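Local coordinates for protein putative 2,5-diketo-D-gluconic acid reductase B (PDB 3UP8) that probably reduces small carbonyl compounds such as methylglyoxal with NADPH, as an aldo/keto reductase built on a TIM barrel, at residues Glu73-Glu78 and Ser113-Arg118; Trp238-Gln242 and Met273-Arg277. All coordinates share one frame; numbering follows the deposited sequence.

Contact 1 (Glu73-Glu78 and Ser113-Arg118)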
loop_
_atom_site.group_PDB
_atom_site.type_symbol
_atom_site.label_atom_id
_atom_site.label_comp_id
_atom_site.label_asym_id
_atom_site.label_seq_id
_atom_site.Cartn_x
_atom_site.Cartn_y
_atom_site.Cartn_z
ATOM N N GLU A 73 -3.009 9.459 -11.853
ATOM C CA GLU A 73 -2.033 10.327 -11.167
ATOM C C GLU A 73 -2.375 11.812 -11.297
ATOM O O GLU A 73 -2.244 12.576 -10.325
ATOM C CB GLU A 73 -0.617 10.102 -11.702
ATOM C CG GLU A 73 0.090 8.861 -11.165
ATOM C CD GLU A 73 1.401 8.590 -11.910
ATOM O OE1 GLU A 73 1.421 8.715 -13.166
ATOM O OE2 GLU A 73 2.412 8.274 -11.243
ATOM N N ALA A 74 -2.807 12.222 -12.493
ATOM C CA ALA A 74 -3.205 13.612 -12.735
ATOM C C ALA A 74 -4.261 14.096 -11.729
ATOM O O ALA A 74 -4.151 15.191 -11.170
ATOM C CB ALA A 74 -3.707 13.795 -14.193
ATOM N N GLU A 75 -5.261 13.263 -11.486
ATOM C CA GLU A 75 -6.366 13.629 -10.602
ATOM C C GLU A 75 -5.931 13.585 -9.139
ATOM O O GLU A 75 -6.376 14.409 -8.340
ATOM C CB GLU A 75 -7.578 12.727 -10.877
ATOM C CG GLU A 75 -8.213 12.970 -12.266
ATOM C CD GLU A 75 -7.594 12.159 -13.403
ATOM O OE1 GLU A 75 -6.526 11.523 -13.223
ATOM O OE2 GLU A 75 -8.189 12.156 -14.506
ATOM N N VAL A 76 -5.046 12.640 -8.790
ATOM C CA VAL A 76 -4.439 12.632 -7.461
ATOM C C VAL A 76 -3.727 13.962 -7.215
ATOM O O VAL A 76 -3.925 14.581 -6.173
ATOM C CB VAL A 76 -3.450 11.436 -7.248
ATOM C CG1 VAL A 76 -2.632 11.631 -5.969
ATOM C CG2 VAL A 76 -4.212 10.110 -7.182
ATOM N N GLY A 77 -2.907 14.389 -8.175
ATOM C CA GLY A 77 -2.168 15.655 -8.098
ATOM C C GLY A 77 -3.089 16.858 -7.922
ATOM O O GLY A 77 -2.854 17.704 -7.064
ATOM N N GLU A 78 -4.159 16.901 -8.710
ATOM C CA GLU A 78 -5.143 17.996 -8.625
ATOM C C GLU A 78 -5.836 18.020 -7.258
ATOM O O GLU A 78 -5.920 19.065 -6.617
ATOM C CB GLU A 78 -6.194 17.856 -9.734
ATOM C CG GLU A 78 -7.156 19.056 -9.818
ATOM C CD GLU A 78 -8.199 18.909 -10.916
ATOM O OE1 GLU A 78 -7.850 18.395 -11.996
ATOM O OE2 GLU A 78 -9.366 19.309 -10.697
ATOM N N SER A 113 5.503 11.296 -14.108
ATOM C CA SER A 113 4.653 11.151 -12.917
ATOM C C SER A 113 4.598 12.445 -12.117
ATOM O O SER A 113 3.522 12.885 -11.680
ATOM C CB SER A 113 5.178 10.028 -12.005
ATOM O OG SER A 113 4.815 8.767 -12.515
ATOM N N LEU A 114 5.762 13.048 -11.914
ATOM C CA LEU A 114 5.853 14.263 -11.114
ATOM C C LEU A 114 5.132 15.452 -11.766
ATOM O O LEU A 114 4.563 16.310 -11.073
ATOM C CB LEU A 114 7.310 14.572 -10.789
ATOM C CG LEU A 114 7.943 13.530 -9.837
ATOM C CD1 LEU A 114 9.433 13.798 -9.641
ATOM C CD2 LEU A 114 7.253 13.563 -8.501
ATOM N N ARG A 115 5.128 15.478 -13.094
ATOM C CA ARG A 115 4.336 16.486 -13.801
ATOM C C ARG A 115 2.851 16.291 -13.514
ATOM O O ARG A 115 2.141 17.282 -13.275
ATOM C CB ARG A 115 4.610 16.480 -15.307
ATOM C CG ARG A 115 5.999 17.011 -15.670
ATOM C CD ARG A 115 6.180 17.223 -17.182
ATOM N NE ARG A 115 6.462 15.982 -17.903
ATOM C CZ ARG A 115 7.675 15.440 -18.032
ATOM N NH1 ARG A 115 8.743 16.020 -17.497
ATOM N NH2 ARG A 115 7.817 14.307 -18.710
ATOM N N LYS A 116 2.379 15.038 -13.554
ATOM C CA LYS A 116 0.962 14.735 -13.305
ATOM C C LYS A 116 0.580 15.004 -11.850
ATOM O O LYS A 116 -0.500 15.543 -11.565
ATOM C CB LYS A 116 0.612 13.289 -13.693
ATOM C CG LYS A 116 0.794 12.965 -15.190
ATOM C CD LYS A 116 0.102 11.652 -15.528
ATOM C CE LYS A 116 0.052 11.386 -17.035
ATOM N NZ LYS A 116 1.217 10.565 -17.516
ATOM N N LEU A 117 1.485 14.651 -10.938
ATOM C CA LEU A 117 1.242 14.785 -9.500
ATOM C C LEU A 117 1.445 16.208 -8.966
ATOM O O LEU A 117 1.168 16.478 -7.790
ATOM C CB LEU A 117 2.110 13.784 -8.722
ATOM C CG LEU A 117 1.743 12.314 -8.960
ATOM C CD1 LEU A 117 2.877 11.418 -8.424
ATOM C CD2 LEU A 117 0.413 11.957 -8.293
ATOM N N ARG A 118 1.925 17.109 -9.829
ATOM C CA ARG A 118 2.131 18.519 -9.479
ATOM C C ARG A 118 2.988 18.730 -8.225
ATOM O O ARG A 118 2.669 19.538 -7.337
ATOM C CB ARG A 118 0.784 19.273 -9.395
ATOM C CG ARG A 118 0.062 19.301 -10.741
ATOM C CD ARG A 118 -1.170 20.212 -10.739
ATOM N NE ARG A 118 -1.780 20.238 -12.072
ATOM C CZ ARG A 118 -3.047 20.556 -12.325
ATOM N NH1 ARG A 118 -3.875 20.897 -11.341
ATOM N NH2 ARG A 118 -3.488 20.526 -13.575
HETATM O O HOH W 1 2.535 8.806 -15.489
HETATM O O HOH W 2 -2.679 17.021 -12.443
HETATM O O HOH W 3 -0.178 17.834 -5.759
#

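Contact 2 (Trp238-Gln242 and Met273-Arg277)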
loop_
_atom_site.group_PDB
_atom_site.type_symbol
_atom_site.label_atom_id
_atom_site.label_comp_id
_atom_site.label_asym_id
_atom_site.label_seq_id
_atom_site.Cartn_x
_atom_site.Cartn_y
_atom_site.Cartn_z
ATOM N N TRP A 238 -7.675 -5.977 11.567
ATOM C CA TRP A 238 -6.832 -7.163 11.685
ATOM C C TRP A 238 -5.477 -6.929 11.004
ATOM O O TRP A 238 -4.430 -7.399 11.479
ATOM C CB TRP A 238 -7.526 -8.379 11.063
ATOM C CG TRP A 238 -6.647 -9.594 10.967
ATOM C CD1 TRP A 238 -6.267 -10.413 11.998
ATOM C CD2 TRP A 238 -6.059 -10.151 9.776
ATOM N NE1 TRP A 238 -5.457 -11.428 11.528
ATOM C CE2 TRP A 238 -5.325 -11.295 10.168
ATOM C CE3 TRP A 238 -6.080 -9.792 8.419
ATOM C CZ2 TRP A 238 -4.619 -12.095 9.246
ATOM C CZ3 TRP A 238 -5.368 -10.590 7.495
ATOM C CH2 TRP A 238 -4.652 -11.724 7.920
ATOM N N LEU A 239 -5.510 -6.207 9.884
ATOM C CA LEU A 239 -4.278 -5.819 9.187
ATOM C C LEU A 239 -3.460 -4.808 9.991
ATOM O O LEU A 239 -2.290 -5.028 10.297
ATOM C CB LEU A 239 -4.628 -5.260 7.798
ATOM C CG LEU A 239 -5.261 -6.298 6.856
ATOM C CD1 LEU A 239 -5.917 -5.623 5.661
ATOM C CD2 LEU A 239 -4.215 -7.296 6.389
ATOM N N VAL A 240 -4.113 -3.713 10.367
ATOM C CA VAL A 240 -3.450 -2.555 10.939
ATOM C C VAL A 240 -2.938 -2.852 12.354
ATOM O O VAL A 240 -1.983 -2.228 12.826
ATOM C CB VAL A 240 -4.394 -1.330 10.824
ATOM C CG1 VAL A 240 -5.056 -0.958 12.161
ATOM C CG2 VAL A 240 -3.685 -0.175 10.173
ATOM N N GLN A 241 -3.551 -3.844 13.003
ATOM C CA GLN A 241 -3.123 -4.305 14.327
ATOM C C GLN A 241 -1.875 -5.191 14.266
ATOM O O GLN A 241 -1.203 -5.394 15.276
ATOM C CB GLN A 241 -4.275 -5.053 15.029
ATOM C CG GLN A 241 -4.043 -5.355 16.514
ATOM C CD GLN A 241 -5.338 -5.704 17.239
ATOM O OE1 GLN A 241 -6.359 -5.020 17.095
ATOM N NE2 GLN A 241 -5.298 -6.761 18.025
ATOM N N GLN A 242 -1.553 -5.725 13.092
ATOM C CA GLN A 242 -0.324 -6.507 12.944
ATOM C C GLN A 242 0.898 -5.598 12.873
ATOM O O GLN A 242 0.865 -4.553 12.192
ATOM C CB GLN A 242 -0.374 -7.343 11.685
ATOM C CG GLN A 242 -1.230 -8.565 11.786
ATOM C CD GLN A 242 -1.350 -9.272 10.464
ATOM O OE1 GLN A 242 -0.377 -9.825 9.949
ATOM N NE2 GLN A 242 -2.554 -9.290 9.917
HETATM N N MSE A 273 -7.860 -12.335 16.671
HETATM C CA MSE A 273 -6.749 -12.277 15.708
HETATM C C MSE A 273 -6.400 -13.659 15.142
HETATM O O MSE A 273 -6.240 -13.816 13.928
HETATM C CB MSE A 273 -5.500 -11.644 16.346
HETATM C CG MSE A 273 -5.640 -10.158 16.706
HETATM SE SE MSE A 273 -5.738 -8.930 15.170
HETATM C CE MSE A 273 -3.923 -9.293 14.545
ATOM N N ALA A 274 -6.277 -14.653 16.024
ATOM C CA ALA A 274 -6.015 -16.039 15.620
ATOM C C ALA A 274 -7.117 -16.602 14.717
ATOM O O ALA A 274 -6.824 -17.296 13.745
ATOM C CB ALA A 274 -5.827 -16.940 16.859
ATOM N N ALA A 275 -8.373 -16.287 15.039
ATOM C CA ALA A 275 -9.539 -16.764 14.283
ATOM C C ALA A 275 -9.595 -16.190 12.869
ATOM O O ALA A 275 -9.908 -16.909 11.908
ATOM C CB ALA A 275 -10.821 -16.436 15.022
ATOM N N VAL A 276 -9.308 -14.894 12.741
ATOM C CA VAL A 276 -9.260 -14.265 11.414
ATOM C C VAL A 276 -8.133 -14.882 10.593
ATOM O O VAL A 276 -8.294 -15.116 9.395
ATOM C CB VAL A 276 -9.154 -12.733 11.485
ATOM C CG1 VAL A 276 -8.967 -12.145 10.097
ATOM C CG2 VAL A 276 -10.411 -12.159 12.090
ATOM N N ARG A 277 -7.016 -15.182 11.253
ATOM C CA ARG A 277 -5.868 -15.833 10.622
ATOM C C ARG A 277 -6.219 -17.211 10.020
ATOM O O ARG A 277 -5.649 -17.612 8.987
ATOM C CB ARG A 277 -4.717 -15.944 11.631
ATOM C CG ARG A 277 -3.356 -16.301 11.029
ATOM C CD ARG A 277 -2.407 -16.862 12.093
ATOM N NE ARG A 277 -1.521 -17.910 11.557
ATOM C CZ ARG A 277 -1.861 -19.195 11.380
ATOM N NH1 ARG A 277 -3.083 -19.632 11.682
ATOM N NH2 ARG A 277 -0.975 -20.054 10.882
#

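Contact 1 (Glu73-Glu78 and Ser113-Arg118)
Ser113 OG donates a hydrogen bond to Glu73 OE2 (2.8 Å), reaching the carboxylate oxygen on its syn side and 19° out of the carboxylate plane. Beyond the two segments, Thr94 makes a further hydrogen bond to OE2, so two hydroxyls, those of Ser113 and Thr94, hold this buried oxygen, and Gln68 NE2 helps to position the serine. The other carboxylate oxygen, OE1, accepts a hydrogen bond from a water 2.6 Å away. That same water accepts from Lys116 NZ and so bridges two opposite charges, Glu73 OE1 and Lys116 NZ, whose atoms are 4.7 Å apart. Glu73 CG lies anti to the carbonyl carbon (chi1 -79°), and the chain runs extended from there to bring the carboxylate to the serine.

Leu117 places CD2 against Val76 CG1 at 3.8 Å, an apolar contact with the two side chains lying side by side and pointing the same way, while both also rest on Leu92 of strand 91-96. The segments belong to helices 73-83 and 103-117, two neighbouring members of the helical shell round the TIM barrel, and their short axes approach to 7.7 Å at an angle of 45°.

Backbone packing is close where Gly77 faces the last turn of helix 103-117: Gly77 CA lies 3.4 Å from Leu117 O, and a beta carbon at this position would clash with the backbone of Lys116 and Leu117. Ala74 CA makes a CA-H...O contact with Lys116 O. Two further waters span the helices, one donating to Ala74 O and Lys116 O, the other to Gly77 O and Leu117 O. Arg118, leaving the helix with positive phi, runs its side chain alongside that of Glu78, pointing the same way, with NH1 4.1 Å from Glu78 CG and hydrogen-bonded to Gln81.

Contact 2 (Trp238-Gln242 and Met273-Arg277)
The indole of Trp238 meets Val276 face-on: CG1 sits 3.5 Å from the centroid of the five-membered ring and only 9° off its normal, a CH-pi contact. Over the opposite face lies the amide nitrogen of Gln242, NE2, which also donates to Trp238 O at 3.1 Å, approaching from above the carbonyl plane. The indole is thus held between a methyl group and an amide, and the Gln242 amide is fixed in turn through OE1 by Tyr183, whose ring also meets the indole.

Met273, a selenomethionine, comes to the ring obliquely. Bent at its second and third torsions, its chain curls back to set SE 3.5 Å from Trp238 CD1, a Met-aromatic contact in which the selenium lies 68° off the normal of the five-membered ring. The methyl CE also touches Trp238 CD1 (3.6 Å) and reaches Gln242 CG. Gln241 crosses this chain, NE2 lying 3.6 Å from SE while hydrogen-bonding to Leu268 O. A leucine in place of Trp238 would probably leave Val276 CG1 and the Gln242 amide without the flat surface that separates them, and Met273 freer to turn.

Through these contacts the C-terminal part of helix 231-240, one of the barrel's outer helices, and the residues that follow are joined to helix 270-277, with Val276 also touching Leu220 and Ile223 of helix 218-227. The contact probably rests largely on dispersion, helped by the polarisable indole and the chalcogen of Met273, selenium here and sulfur in the natural methionine.

In the fold
Both contacts belong to the helical layer outside the parallel eight-stranded barrel, but on opposite sides of the chain's centre: their own centres are 34 Å apart and their nearest atoms about 20 Å, so they do not touch. Contact 1 joins two successive barrel helices early in the chain and closes before contact 2 opens; contact 2 fastens a late barrel helix to helix 270-277, which follows the last barrel strand. Only contact 1 approaches the predicted catalytic residues. The side chain of Glu73 lies about 7 Å from those of Tyr70, the probable proton donor, and Lys95, thought to lower its pKa, whereas contact 2 is remote from the annotated sites.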